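Local coordinates for putative metal resistance protein (Proteus mirabilis, PDB 6C29) that primes the trimeric disulfide isomerase ScsC through this N-terminal periplasmic part of ScsB, which has a tandem immunoglobulin fold, at residues 3-8 with 123-128; 19-24 with 132-137; 32-37 with 91-96; 40-45 with 111-116; 62-67 with 98-103. All blocks are in the same frame, centred on the assembly; numbering follows the deposited sequence. Where two conformers were deposited one is given.

All five contacts belong to the first immunoglobulin-like domain of the chain or to the segment that leaves it. Contacts 2 and 3 share one antiparallel sheet through the adjacent strands 16-24 and 30-38, and their centres are about 11 Å apart. Contacts 1 and 4 reach the sheet that holds the neighbouring strands 104-114 and 118-128. Along the chain, contacts 3, 4 and 5 are all nested inside the loop closed by contact 1, whereas contacts 1 and 2 cross; in contact 1 the N-terminal segment packs against strand 118-128. Contacts 4 and 5 are about 30 Å apart between centres. They place the cysteine-bearing end far from the loops of contact 5.

Contact 1 (3-8 with 123-128); sequences ADTGWL and YSLNLD
Leu8 and Leu125 cross obliquely, bringing CD1 of Leu8 to 3.7 Å from CD2 of Leu125. The same Leu8 methyl also lies against the backbone, with CD1 3.6 Å from Ser124 O. Closer to the backbone, CB of Leu8 touches Tyr123 CD2, while Leu8 O approaches the ring slantwise at CE2. Thr5 brings a methyl rather than its hydroxyl to the strand: CG2 sits 3.7 Å from Asn126 O and 4.0 Å from Leu127 CD2. Its first torsion (chi1 60°) sets CG2 anti to the carbonyl carbon and turns OG1 back into its own segment. There OG1 donates to Gly6 O over 2.8 Å, on a lone pair in the carbonyl plane, and it accepts from Ala20 N. Asp4 points away from the strand. Its OD1 accepts from Gly6 N at 2.8 Å, from above the carboxylate plane, which makes an Asx turn. At the far end Ala3 CB rests 3.5 Å from Asp128 O. A water beside it accepts a 2.8 Å bond from Asp128 N and a weak one from Asp4 N, a water-mediated link where the two backbones come closest. The segments run roughly antiparallel but face each other through side chains and this water. Most backbone bonds of residues 3-8 go to strand 16-24, at Ala22, Ala20 and Val18, with one more from Ala3 to Pro132, whereas strand 118-128 pairs with strand 104-114, so the N-terminal segment lies between the edge strands of the two sheets.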
# COMPACT_ATOMS: atom_id res chain seq x y z
N ALA A 3 12.29 13.84 -17.56
CA ALA A 3 12.26 12.45 -17.09
C ALA A 3 10.82 12.11 -16.76
O ALA A 3 10.38 12.26 -15.63
CB ALA A 3 13.15 12.28 -15.89
N ASP A 4 10.08 11.71 -17.79
CA ASP A 4 8.62 11.69 -17.76
C ASP A 4 8.12 10.77 -18.88
O ASP A 4 8.39 11.01 -20.05
CB ASP A 4 8.11 13.12 -17.91
CG ASP A 4 6.60 13.26 -17.92
OD1 ASP A 4 5.84 12.27 -17.79
OD2 ASP A 4 6.17 14.41 -18.11
N THR A 5 7.43 9.71 -18.53
CA THR A 5 6.92 8.79 -19.52
C THR A 5 5.75 9.35 -20.31
O THR A 5 5.41 8.80 -21.34
CB THR A 5 6.41 7.47 -18.89
OG1 THR A 5 5.35 7.76 -17.97
CG2 THR A 5 7.51 6.76 -18.14
N GLY A 6 5.11 10.41 -19.80
CA GLY A 6 3.80 10.79 -20.27
C GLY A 6 2.76 9.79 -19.82
O GLY A 6 3.07 8.79 -19.15
N TRP A 7 1.50 10.05 -20.18
CA TRP A 7 0.40 9.16 -19.78
C TRP A 7 0.34 7.97 -20.73
O TRP A 7 0.20 8.13 -21.95
CB TRP A 7 -0.93 9.93 -19.71
CG TRP A 7 -0.97 10.83 -18.51
CD1 TRP A 7 -0.71 12.17 -18.47
CD2 TRP A 7 -1.24 10.44 -17.16
NE1 TRP A 7 -0.79 12.63 -17.18
CE2 TRP A 7 -1.13 11.59 -16.36
CE3 TRP A 7 -1.56 9.23 -16.55
CZ2 TRP A 7 -1.33 11.57 -15.00
CZ3 TRP A 7 -1.76 9.21 -15.18
CH2 TRP A 7 -1.64 10.37 -14.43
N LEU A 8 0.45 6.78 -20.15
CA LEU A 8 0.52 5.54 -20.90
C LEU A 8 -0.77 4.77 -20.79
O LEU A 8 -1.35 4.61 -19.70
CB LEU A 8 1.67 4.67 -20.39
CG LEU A 8 3.05 5.31 -20.33
CD1 LEU A 8 4.01 4.37 -19.56
CD2 LEU A 8 3.54 5.65 -21.73
N TYR A 123 2.92 -2.34 -18.14
CA TYR A 123 3.25 -1.03 -18.69
C TYR A 123 4.76 -0.87 -18.71
O TYR A 123 5.41 -1.06 -17.69
CB TYR A 123 2.62 0.09 -17.85
CG TYR A 123 1.12 0.11 -17.90
CD1 TYR A 123 0.36 -0.69 -17.07
CD2 TYR A 123 0.44 0.94 -18.77
CE1 TYR A 123 -1.02 -0.69 -17.12
CE2 TYR A 123 -0.93 0.93 -18.84
CZ TYR A 123 -1.66 0.14 -18.00
OH TYR A 123 -3.03 0.11 -18.04
N SER A 124 5.33 -0.51 -19.86
CA SER A 124 6.77 -0.32 -19.95
C SER A 124 7.10 1.12 -19.62
O SER A 124 6.61 2.05 -20.29
CB SER A 124 7.26 -0.67 -21.35
OG SER A 124 7.10 -2.05 -21.58
N LEU A 125 7.89 1.29 -18.57
CA LEU A 125 8.30 2.61 -18.07
C LEU A 125 9.73 2.86 -18.52
O LEU A 125 10.63 2.18 -18.10
CB LEU A 125 8.19 2.64 -16.54
CG LEU A 125 6.87 2.16 -15.98
CD1 LEU A 125 6.96 2.19 -14.45
CD2 LEU A 125 5.72 3.03 -16.51
N ASN A 126 9.93 3.86 -19.37
CA ASN A 126 11.24 4.23 -19.85
C ASN A 126 11.53 5.66 -19.43
O ASN A 126 10.83 6.59 -19.83
CB ASN A 126 11.28 4.04 -21.37
CG ASN A 126 10.96 2.61 -21.78
OD1 ASN A 126 11.58 1.66 -21.30
ND2 ASN A 126 9.96 2.45 -22.64
N LEU A 127 12.54 5.82 -18.60
CA LEU A 127 12.90 7.13 -18.01
C LEU A 127 14.33 7.52 -18.38
O LEU A 127 15.26 6.75 -18.17
CB LEU A 127 12.75 7.10 -16.49
CG LEU A 127 11.34 6.86 -15.95
CD1 LEU A 127 11.38 6.31 -14.54
CD2 LEU A 127 10.59 8.16 -16.00
N ASP A 128 14.48 8.73 -18.92
CA ASP A 128 15.80 9.27 -19.24
C ASP A 128 16.22 10.22 -18.13
O ASP A 128 15.75 11.34 -18.04
CB ASP A 128 15.77 9.98 -20.60
CG ASP A 128 17.15 10.51 -21.04
OD1 ASP A 128 18.12 10.44 -20.25
OD2 ASP A 128 17.26 11.00 -22.19
O HOH W 1 12.28 10.25 -19.88

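Contact 2 (19-24 with 132-137); sequences RATADK and PAPADF
Arg19 NH2 lies 3.9 Å from Pro134 CG and donates a 2.7 Å hydrogen bond to a water set in the plane of the guanidinium, at its edge. That water passes a weak bond on to Asp136 OD1, so the opposite charges of Arg19 and Asp136 are joined through solvent and not directly. The other nitrogens are held by carboxylates outside this contact: NE by Asp4 and NH1 by Glu35. One guanidinium face carries Thr21 CG2 from the same strand, and this methyl also reaches Pro134 CG at 3.8 Å. Phe137 has the largest share of its side of the contact; its CG is anti to the backbone N (chi1 -179°), a setting that swings the ring back against strand 16-24. Thr21 OG1 meets the ring at its edge, in plane, 3.4 Å from CE1, while the backbone carbon Ala22 C lies over one face. Asp23 meets the ring through its CB, 3.6 Å from Phe137 CE2. Ala133 presses its methyl onto the strand, with CB 3.4 Å from Ala22 O and 3.8 Å from Asp23 CB. A type I turn from Pro134 to Phe137, closed by Phe137 N to Pro134 O at 3.1 Å, folds the linker toward helix 137-145. Phe137 also touches Leu33 of strand 30-38. Chemically the contact is mainly apolar, built from proline, alanine and phenylalanine carbons; at its charged end, the two carboxylates that bind the arginine balance its charge and fix its rotation, while NH2 binds the water.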
# COMPACT_ATOMS: atom_id res chain seq x y z
N ARG A 19 1.53 7.04 -15.39
CA ARG A 19 2.59 7.98 -15.73
C ARG A 19 3.67 7.88 -14.69
O ARG A 19 3.36 7.87 -13.51
CB ARG A 19 2.05 9.41 -15.76
CG ARG A 19 3.15 10.48 -15.98
CD ARG A 19 2.52 11.88 -16.11
NE ARG A 19 3.50 12.97 -16.24
CZ ARG A 19 3.61 14.01 -15.40
NH1 ARG A 19 2.84 14.11 -14.31
NH2 ARG A 19 4.51 14.96 -15.65
N ALA A 20 4.93 7.83 -15.11
CA ALA A 20 6.05 7.88 -14.20
C ALA A 20 6.94 9.06 -14.50
O ALA A 20 7.19 9.38 -15.67
CB ALA A 20 6.84 6.60 -14.25
N THR A 21 7.41 9.71 -13.45
CA THR A 21 8.36 10.81 -13.53
C THR A 21 9.46 10.56 -12.52
O THR A 21 9.27 9.80 -11.57
CB THR A 21 7.70 12.14 -13.24
OG1 THR A 21 7.03 12.09 -11.98
CG2 THR A 21 6.72 12.49 -14.36
N ALA A 22 10.63 11.14 -12.73
CA ALA A 22 11.75 10.82 -11.88
C ALA A 22 12.79 11.91 -11.82
O ALA A 22 12.87 12.75 -12.70
CB ALA A 22 12.40 9.52 -12.34
N ASP A 23 13.56 11.87 -10.74
CA ASP A 23 14.67 12.78 -10.51
C ASP A 23 15.84 11.99 -9.96
O ASP A 23 15.67 11.19 -9.05
CB ASP A 23 14.25 13.88 -9.54
CG ASP A 23 15.27 14.99 -9.44
OD1 ASP A 23 16.24 14.99 -10.22
OD2 ASP A 23 15.08 15.87 -8.57
N LYS A 24 17.03 12.17 -10.53
CA LYS A 24 18.22 11.51 -10.03
C LYS A 24 19.10 12.57 -9.41
O LYS A 24 19.41 13.58 -10.04
CB LYS A 24 18.96 10.73 -11.12
CG LYS A 24 20.16 9.96 -10.57
CD LYS A 24 20.70 8.88 -11.52
CE LYS A 24 21.79 9.34 -12.43
NZ LYS A 24 22.42 8.13 -13.05
N PRO A 132 15.75 16.73 -17.02
CA PRO A 132 15.27 17.25 -15.74
C PRO A 132 13.89 16.73 -15.37
O PRO A 132 13.07 16.47 -16.25
CB PRO A 132 15.24 18.76 -15.97
CG PRO A 132 15.08 18.91 -17.45
CD PRO A 132 15.83 17.77 -18.05
N ALA A 133 13.69 16.51 -14.08
CA ALA A 133 12.36 16.20 -13.57
C ALA A 133 11.42 17.34 -13.96
O ALA A 133 11.85 18.48 -14.11
CB ALA A 133 12.39 16.02 -12.07
N PRO A 134 10.13 17.03 -14.11
CA PRO A 134 9.18 18.12 -14.37
C PRO A 134 9.26 19.22 -13.31
O PRO A 134 9.70 18.98 -12.18
CB PRO A 134 7.81 17.42 -14.33
CG PRO A 134 8.11 15.98 -14.60
CD PRO A 134 9.46 15.72 -14.00
N ALA A 135 8.82 20.42 -13.66
CA ALA A 135 8.98 21.58 -12.79
C ALA A 135 8.42 21.39 -11.38
O ALA A 135 9.02 21.83 -10.39
CB ALA A 135 8.32 22.80 -13.43
N ASP A 136 7.27 20.75 -11.27
CA ASP A 136 6.68 20.63 -9.95
C ASP A 136 6.82 19.23 -9.36
O ASP A 136 5.98 18.81 -8.57
CB ASP A 136 5.24 21.07 -10.00
CG ASP A 136 4.37 20.16 -10.79
OD1 ASP A 136 4.85 19.20 -11.43
OD2 ASP A 136 3.16 20.45 -10.78
N PHE A 137 7.90 18.56 -9.72
CA PHE A 137 8.14 17.20 -9.22
C PHE A 137 8.24 17.14 -7.70
O PHE A 137 7.64 16.25 -7.09
CB PHE A 137 9.41 16.62 -9.86
CG PHE A 137 9.72 15.23 -9.44
CD1 PHE A 137 9.10 14.16 -10.04
CD2 PHE A 137 10.66 14.99 -8.45
CE1 PHE A 137 9.39 12.88 -9.66
CE2 PHE A 137 10.96 13.69 -8.06
CZ PHE A 137 10.33 12.64 -8.66
O HOH W 2 4.37 16.62 -13.50

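Contact 3 (32-37 with 91-96); sequences ILLEVQ and VVFPIE
Ile32 to Val36 pairs with Val91 to Ile95 as neighbouring antiparallel strands in one sheet of the immunoglobulin-like sandwich. Six backbone hydrogen bonds hold them: each of the pairs Ile32 with Ile95, Leu34 with Phe93 and Val36 with Val91 is bonded in both directions. The straightest is Leu34 N to Phe93 O (2.9 Å, 173°). Between them lie the non-hydrogen-bonded pairs Leu33 with Pro94 and Glu35 with Val92, so the missing N-H of Pro94 costs this pairing nothing. Val92 CA adds a CA-H...O contact of 3.4 Å to Leu34 O.

Apolar contacts differ on the two faces. On the face with Leu33, Glu35, Val92 and Pro94, CD2 of Leu33 slants across to Val92 CG1 at 3.7 Å and also meets Pro94 CB. Glu35 runs alongside Val92, its CG 3.9 Å from Val92 CG2. Tyr141 of helix 137-145 touches Leu33 and Pro94 on this face. On the other face, Ile32, Leu34, Val36, Val91, Phe93 and Ile95 turn into the core, where Ile58 of strand 57-60 touches Leu34 and Ile95. Leu34 CG lies opposite the backbone N (chi1 176°), which lays its branch alongside Phe93; the two side chains point the same way, with CD2 of Leu34 4.0 Å from CD2 of Phe93.

The aromatic contacts centre on Phe93, whose ring meets those of Trp69, Trp71 and Tyr87. One face of it takes Val91 CG2, offset toward the rim, and at its edge Val36 CG2 stands 4.2 Å from Phe93 CE2.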
# COMPACT_ATOMS: atom_id res chain seq x y z
N ILE A 32 11.09 8.39 -7.85
CA ILE A 32 10.13 8.11 -8.91
C ILE A 32 8.72 8.31 -8.36
O ILE A 32 8.42 7.87 -7.24
CB ILE A 32 10.30 6.68 -9.41
CG1 ILE A 32 11.70 6.51 -10.00
CG2 ILE A 32 9.27 6.32 -10.43
CD1 ILE A 32 12.20 5.14 -9.83
N LEU A 33 7.86 8.96 -9.13
CA LEU A 33 6.45 9.02 -8.83
C LEU A 33 5.71 8.24 -9.86
O LEU A 33 5.83 8.53 -11.04
CB LEU A 33 5.91 10.45 -8.83
CG LEU A 33 6.25 11.27 -7.60
CD1 LEU A 33 5.85 12.71 -7.82
CD2 LEU A 33 5.50 10.72 -6.38
N LEU A 34 4.95 7.26 -9.43
CA LEU A 34 4.12 6.46 -10.32
C LEU A 34 2.66 6.84 -10.11
O LEU A 34 2.09 6.52 -9.08
CB LEU A 34 4.31 4.98 -10.05
CG LEU A 34 3.42 4.08 -10.86
CD1 LEU A 34 3.77 4.20 -12.34
CD2 LEU A 34 3.58 2.64 -10.39
N GLU A 35 2.06 7.54 -11.06
CA GLU A 35 0.67 7.94 -10.98
C GLU A 35 -0.20 6.91 -11.71
O GLU A 35 0.14 6.48 -12.81
CB GLU A 35 0.45 9.31 -11.65
CG GLU A 35 1.24 10.44 -11.03
CD GLU A 35 1.20 11.69 -11.91
OE1 GLU A 35 0.21 12.48 -11.80
OE2 GLU A 35 2.09 11.84 -12.77
N VAL A 36 -1.30 6.54 -11.08
CA VAL A 36 -2.27 5.63 -11.65
C VAL A 36 -3.64 6.27 -11.61
O VAL A 36 -4.11 6.64 -10.54
CB VAL A 36 -2.30 4.32 -10.92
CG1 VAL A 36 -3.32 3.40 -11.52
CG2 VAL A 36 -0.92 3.66 -10.93
N GLN A 37 -4.27 6.43 -12.78
CA GLN A 37 -5.62 6.97 -12.93
C GLN A 37 -6.55 5.86 -13.38
O GLN A 37 -6.29 5.26 -14.42
CB GLN A 37 -5.65 8.10 -13.97
CG GLN A 37 -5.09 9.43 -13.50
CD GLN A 37 -6.10 10.31 -12.76
OE1 GLN A 37 -7.31 10.20 -12.95
NE2 GLN A 37 -5.59 11.18 -11.90
N VAL A 91 -4.29 6.90 -7.56
CA VAL A 91 -3.30 6.75 -6.52
C VAL A 91 -1.93 7.11 -7.09
O VAL A 91 -1.67 6.90 -8.27
CB VAL A 91 -3.32 5.32 -5.95
CG1 VAL A 91 -3.05 4.27 -7.04
CG2 VAL A 91 -2.33 5.16 -4.82
N VAL A 92 -1.06 7.66 -6.25
CA VAL A 92 0.32 8.00 -6.64
C VAL A 92 1.30 7.33 -5.71
O VAL A 92 1.25 7.58 -4.50
CB VAL A 92 0.57 9.52 -6.61
CG1 VAL A 92 1.99 9.83 -7.11
CG2 VAL A 92 -0.42 10.22 -7.47
N PHE A 93 2.17 6.47 -6.24
CA PHE A 93 3.15 5.75 -5.47
C PHE A 93 4.50 6.45 -5.53
O PHE A 93 5.10 6.52 -6.60
CB PHE A 93 3.29 4.31 -5.99
CG PHE A 93 2.02 3.51 -5.94
CD1 PHE A 93 1.53 3.06 -4.74
CD2 PHE A 93 1.31 3.20 -7.10
CE1 PHE A 93 0.37 2.33 -4.67
CE2 PHE A 93 0.14 2.47 -7.02
CZ PHE A 93 -0.33 2.02 -5.81
N PRO A 94 5.00 6.99 -4.40
CA PRO A 94 6.39 7.42 -4.35
C PRO A 94 7.33 6.23 -4.16
O PRO A 94 7.07 5.39 -3.30
CB PRO A 94 6.44 8.34 -3.13
CG PRO A 94 5.07 8.28 -2.49
CD PRO A 94 4.33 7.15 -3.11
N ILE A 95 8.38 6.19 -4.97
CA ILE A 95 9.35 5.12 -5.00
C ILE A 95 10.74 5.74 -4.91
O ILE A 95 10.96 6.85 -5.41
CB ILE A 95 9.19 4.30 -6.27
CG1 ILE A 95 7.79 3.66 -6.31
CG2 ILE A 95 10.25 3.23 -6.36
CD1 ILE A 95 7.36 3.24 -7.68
N GLU A 96 11.65 5.07 -4.22
CA GLU A 96 13.03 5.51 -4.15
C GLU A 96 13.94 4.35 -4.49
O GLU A 96 13.70 3.23 -4.05
CB GLU A 96 13.36 6.06 -2.76
CG GLU A 96 12.65 7.38 -2.44
CD GLU A 96 12.92 7.91 -1.03
OE1 GLU A 96 13.93 8.62 -0.84
OE2 GLU A 96 12.12 7.63 -0.11

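Contact 4 (40-45 with 111-116); sequences PGWKTY and LSTCSN
Lys43 and Cys114 form a single antiparallel hydrogen-bonded pair, Lys43 N to Cys114 O (2.9 Å) and Cys114 N to Lys43 O (2.8 Å), between strands whose directions differ by 130°. Thr44 OG1, anti to its own N at chi1 -172°, adds a short 2.6 Å bond to Ser112 O, nearly in line with the C=O. In one of the two conformers of Ser115, its CB stands over the six-membered ring of Trp42, 3.6 Å from the centroid and 5° off the normal, a CH-pi contact; His15 stacks on the same indole. Tyr45 presents a ring edge to Ser112 OG, 3.3 Å from CD2, while that hydroxyl is bonded to Val54 O. The hydroxyl end of Tyr45 comes obliquely to Cys114, CZ 3.6 Å from Cys114 CB, though Cys114 has two conformers and its sulfur-aromatic contact is therefore doubtful. One water accepts from Lys43 NZ and donates to Ser115 O at 2.9 Å. Cys114 and Cys118, which Tyr45 also touches, are the two cysteines of the chain and probably form its redox-active pair; the Tyr45 ring beside its CB and the paired backbone bonds with Lys43 would hold the first of them at the strand end, partly covered.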
# COMPACT_ATOMS: atom_id res chain seq x y z
N PRO A 40 -14.12 4.75 -13.50
CA PRO A 40 -15.08 4.40 -12.45
C PRO A 40 -15.35 2.91 -12.37
O PRO A 40 -15.50 2.23 -13.38
CB PRO A 40 -16.34 5.18 -12.87
CG PRO A 40 -15.79 6.38 -13.55
CD PRO A 40 -14.58 5.90 -14.30
N GLY A 41 -15.39 2.43 -11.14
CA GLY A 41 -15.65 1.04 -10.84
C GLY A 41 -14.40 0.18 -10.76
O GLY A 41 -14.49 -0.94 -10.30
N TRP A 42 -13.24 0.72 -11.15
CA TRP A 42 -12.00 -0.04 -11.12
C TRP A 42 -11.10 0.46 -9.99
O TRP A 42 -11.01 1.67 -9.73
CB TRP A 42 -11.25 0.05 -12.46
CG TRP A 42 -11.93 -0.68 -13.60
CD1 TRP A 42 -12.85 -0.16 -14.46
CD2 TRP A 42 -11.73 -2.04 -13.98
NE1 TRP A 42 -13.22 -1.12 -15.36
CE2 TRP A 42 -12.55 -2.28 -15.09
CE3 TRP A 42 -10.93 -3.07 -13.51
CZ2 TRP A 42 -12.60 -3.52 -15.72
CZ3 TRP A 42 -10.98 -4.30 -14.13
CH2 TRP A 42 -11.81 -4.51 -15.23
N LYS A 43 -10.47 -0.48 -9.32
CA LYS A 43 -9.54 -0.24 -8.22
C LYS A 43 -8.20 -0.88 -8.48
O LYS A 43 -8.07 -1.72 -9.35
CB LYS A 43 -10.14 -0.78 -6.92
CG LYS A 43 -11.48 -0.12 -6.57
CD LYS A 43 -12.40 -1.01 -5.78
CE LYS A 43 -13.81 -0.39 -5.64
NZ LYS A 43 -14.67 -0.51 -6.86
N THR A 44 -7.18 -0.44 -7.75
CA THR A 44 -5.96 -1.22 -7.68
C THR A 44 -5.74 -1.54 -6.21
O THR A 44 -6.60 -1.25 -5.39
CB THR A 44 -4.78 -0.53 -8.33
OG1 THR A 44 -3.65 -1.42 -8.39
CG2 THR A 44 -4.39 0.77 -7.65
N TYR A 45 -4.67 -2.27 -5.94
CA TYR A 45 -4.50 -2.92 -4.65
C TYR A 45 -3.37 -2.37 -3.82
O TYR A 45 -2.41 -1.82 -4.32
CB TYR A 45 -4.25 -4.38 -4.87
CG TYR A 45 -5.35 -5.19 -5.50
CD1 TYR A 45 -6.31 -5.81 -4.73
CD2 TYR A 45 -5.38 -5.37 -6.87
CE1 TYR A 45 -7.30 -6.61 -5.31
CE2 TYR A 45 -6.34 -6.16 -7.46
CZ TYR A 45 -7.30 -6.78 -6.66
OH TYR A 45 -8.25 -7.57 -7.25
N LEU A 111 0.53 -3.85 -13.41
CA LEU A 111 -0.54 -3.19 -12.70
C LEU A 111 -1.71 -4.11 -12.55
O LEU A 111 -2.22 -4.67 -13.53
CB LEU A 111 -0.99 -1.92 -13.43
CG LEU A 111 -2.11 -1.15 -12.73
CD1 LEU A 111 -1.62 -0.52 -11.45
CD2 LEU A 111 -2.61 -0.07 -13.69
N SER A 112 -2.14 -4.31 -11.32
CA SER A 112 -3.37 -5.03 -11.06
C SER A 112 -4.53 -4.07 -10.92
O SER A 112 -4.43 -3.03 -10.22
CB SER A 112 -3.21 -5.83 -9.79
OG SER A 112 -2.71 -4.94 -8.81
N THR A 113 -5.62 -4.36 -11.61
CA THR A 113 -6.83 -3.56 -11.47
C THR A 113 -7.96 -4.54 -11.25
O THR A 113 -7.91 -5.69 -11.72
CB THR A 113 -7.09 -2.65 -12.70
OG1 THR A 113 -7.11 -3.42 -13.91
CG2 THR A 113 -5.98 -1.56 -12.81
N CYS A 114 -8.97 -4.08 -10.55
CA CYS A 114 -10.09 -4.94 -10.21
C CYS A 114 -11.43 -4.26 -10.29
O CYS A 114 -11.60 -3.14 -9.83
CB CYS A 114 -9.90 -5.47 -8.80
SG CYS A 114 -11.32 -6.44 -8.24
N SER A 115 -12.40 -4.96 -10.86
CA SER A 115 -13.76 -4.50 -10.76
C SER A 115 -14.49 -5.63 -10.01
O SER A 115 -14.74 -5.51 -8.81
CB SER A 115 -14.31 -4.17 -12.16
OG SER A 115 -15.56 -3.49 -12.11
N ASN A 116 -14.79 -6.70 -10.70
CA ASN A 116 -15.16 -7.98 -10.09
C ASN A 116 -14.21 -9.11 -10.49
O ASN A 116 -14.35 -10.24 -10.04
CB ASN A 116 -16.57 -8.38 -10.50
CG ASN A 116 -16.67 -8.74 -11.97
OD1 ASN A 116 -16.18 -8.00 -12.85
ND2 ASN A 116 -17.25 -9.90 -12.26
O HOH W 3 -16.78 -2.21 -9.62
O HOH W 4 -13.93 -3.06 -7.48

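Contact 5 (62-67 with 98-103); sequences QSVSDM and KSVDSD
Gln62 meets Ser102 through aliphatic carbons, CG to CB at 4.3 Å, and its flat amide turns elsewhere, OE1 accepting from Asn106 N. The other flat group, the carboxylate of Asp66, is poorly ordered; its OD1 lies 4.5 Å from Lys98 CD and 5.4 Å from Lys98 NZ, at most a loose electrostatic attraction. The polar centre is Ser65, placed opposite Lys98 and Ser99. Its hydroxyl, set between the backbone N and the carbonyl carbon (chi1 61°), points across to the other loop. There OG lies 3.0 Å from Lys98 O and 3.4 Å from Ser99 OG, both weak bonds. A third weak bond runs from Ser65 N to the same Lys98 O (3.3 Å, 152°). The CB of Ser99 points toward the facing loop, 3.6 Å from Ser65 OG. Beside this group, Val64 CG1 and Val100 CG2 touch loosely, and Val64 also packs on Leu97. Next along the first loop, Asp66 is the centre of an inverse gamma turn, closed by a 2.7 Å bond from Met67 N, a selenomethionine here, to Ser65 O. The two segments run roughly antiparallel as surface loops, one joining strands 57-60 and 68-69 and the other joining strands 90-97 and 104-114: connections at one end of the immunoglobulin-like sandwich, where the chain passes between its sheets.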
# COMPACT_ATOMS: atom_id res chain seq x y z
N GLN A 62 17.43 -2.61 -15.02
CA GLN A 62 18.69 -2.27 -14.38
C GLN A 62 18.79 -2.94 -13.03
O GLN A 62 17.77 -3.18 -12.38
CB GLN A 62 18.82 -0.76 -14.20
CG GLN A 62 19.04 0.08 -15.47
CD GLN A 62 17.81 0.19 -16.36
OE1 GLN A 62 16.69 0.05 -15.90
NE2 GLN A 62 18.03 0.44 -17.65
N SER A 63 20.00 -3.22 -12.57
CA SER A 63 20.16 -3.63 -11.19
C SER A 63 20.01 -2.38 -10.36
O SER A 63 20.64 -1.35 -10.62
CB SER A 63 21.51 -4.31 -10.96
OG SER A 63 21.58 -5.49 -11.74
N VAL A 64 19.13 -2.47 -9.37
CA VAL A 64 18.90 -1.39 -8.44
C VAL A 64 19.10 -2.05 -7.10
O VAL A 64 19.05 -3.28 -7.02
CB VAL A 64 17.49 -0.75 -8.57
CG1 VAL A 64 17.28 -0.25 -9.99
CG2 VAL A 64 16.40 -1.75 -8.20
N SER A 65 19.27 -1.27 -6.05
CA SER A 65 19.57 -1.87 -4.77
C SER A 65 18.41 -1.68 -3.81
O SER A 65 17.38 -2.33 -3.95
CB SER A 65 20.88 -1.28 -4.21
OG SER A 65 20.77 0.11 -4.01
N ASP A 66 18.56 -0.79 -2.84
CA ASP A 66 17.51 -0.58 -1.86
C ASP A 66 16.26 0.11 -2.42
O ASP A 66 16.05 1.29 -2.14
CB ASP A 66 18.05 0.23 -0.68
CG ASP A 66 19.25 -0.43 -0.03
OD1 ASP A 66 20.39 -0.17 -0.48
OD2 ASP A 66 19.06 -1.21 0.93
N MSE A 67 15.43 -0.60 -3.19
CA MSE A 67 14.16 -0.01 -3.64
C MSE A 67 13.24 0.11 -2.44
O MSE A 67 13.06 -0.85 -1.68
CB MSE A 67 13.45 -0.82 -4.74
CG MSE A 67 11.91 -0.51 -4.82
SE MSE A 67 11.01 -0.54 -6.58
CE MSE A 67 10.26 -2.34 -6.53
N LYS A 98 18.27 3.34 -5.02
CA LYS A 98 19.69 3.69 -4.84
C LYS A 98 20.58 2.92 -5.81
O LYS A 98 20.17 1.90 -6.38
CB LYS A 98 20.14 3.47 -3.40
CG LYS A 98 19.50 4.45 -2.43
CD LYS A 98 20.01 4.23 -1.03
CE LYS A 98 19.38 5.20 -0.05
NZ LYS A 98 19.78 4.84 1.33
N SER A 99 21.77 3.47 -6.06
CA SER A 99 22.77 2.81 -6.89
C SER A 99 22.28 2.47 -8.28
O SER A 99 22.47 1.35 -8.77
CB SER A 99 23.24 1.52 -6.21
OG SER A 99 23.62 1.76 -4.87
N VAL A 100 21.67 3.46 -8.93
CA VAL A 100 21.36 3.34 -10.34
C VAL A 100 22.61 3.78 -11.08
O VAL A 100 22.98 4.95 -10.99
CB VAL A 100 20.16 4.19 -10.75
CG1 VAL A 100 19.92 4.14 -12.26
CG2 VAL A 100 18.92 3.74 -9.99
N ASP A 101 23.29 2.86 -11.74
CA ASP A 101 24.56 3.20 -12.39
C ASP A 101 24.36 3.82 -13.78
O ASP A 101 25.30 4.32 -14.40
CB ASP A 101 25.48 1.99 -12.46
CG ASP A 101 24.87 0.81 -13.16
OD1 ASP A 101 24.16 1.00 -14.17
OD2 ASP A 101 25.12 -0.32 -12.67
N SER A 102 23.12 3.86 -14.23
CA SER A 102 22.79 4.24 -15.59
C SER A 102 22.04 5.55 -15.62
O SER A 102 21.44 5.96 -14.63
CB SER A 102 21.90 3.15 -16.22
OG SER A 102 21.56 3.48 -17.56
N ASP A 103 22.07 6.22 -16.76
CA ASP A 103 21.34 7.46 -16.93
C ASP A 103 19.92 7.11 -17.41
O ASP A 103 19.08 7.99 -17.57
CB ASP A 103 22.04 8.39 -17.92
CG ASP A 103 23.41 8.88 -17.41
OD1 ASP A 103 23.54 9.11 -16.18
OD2 ASP A 103 24.34 9.06 -18.23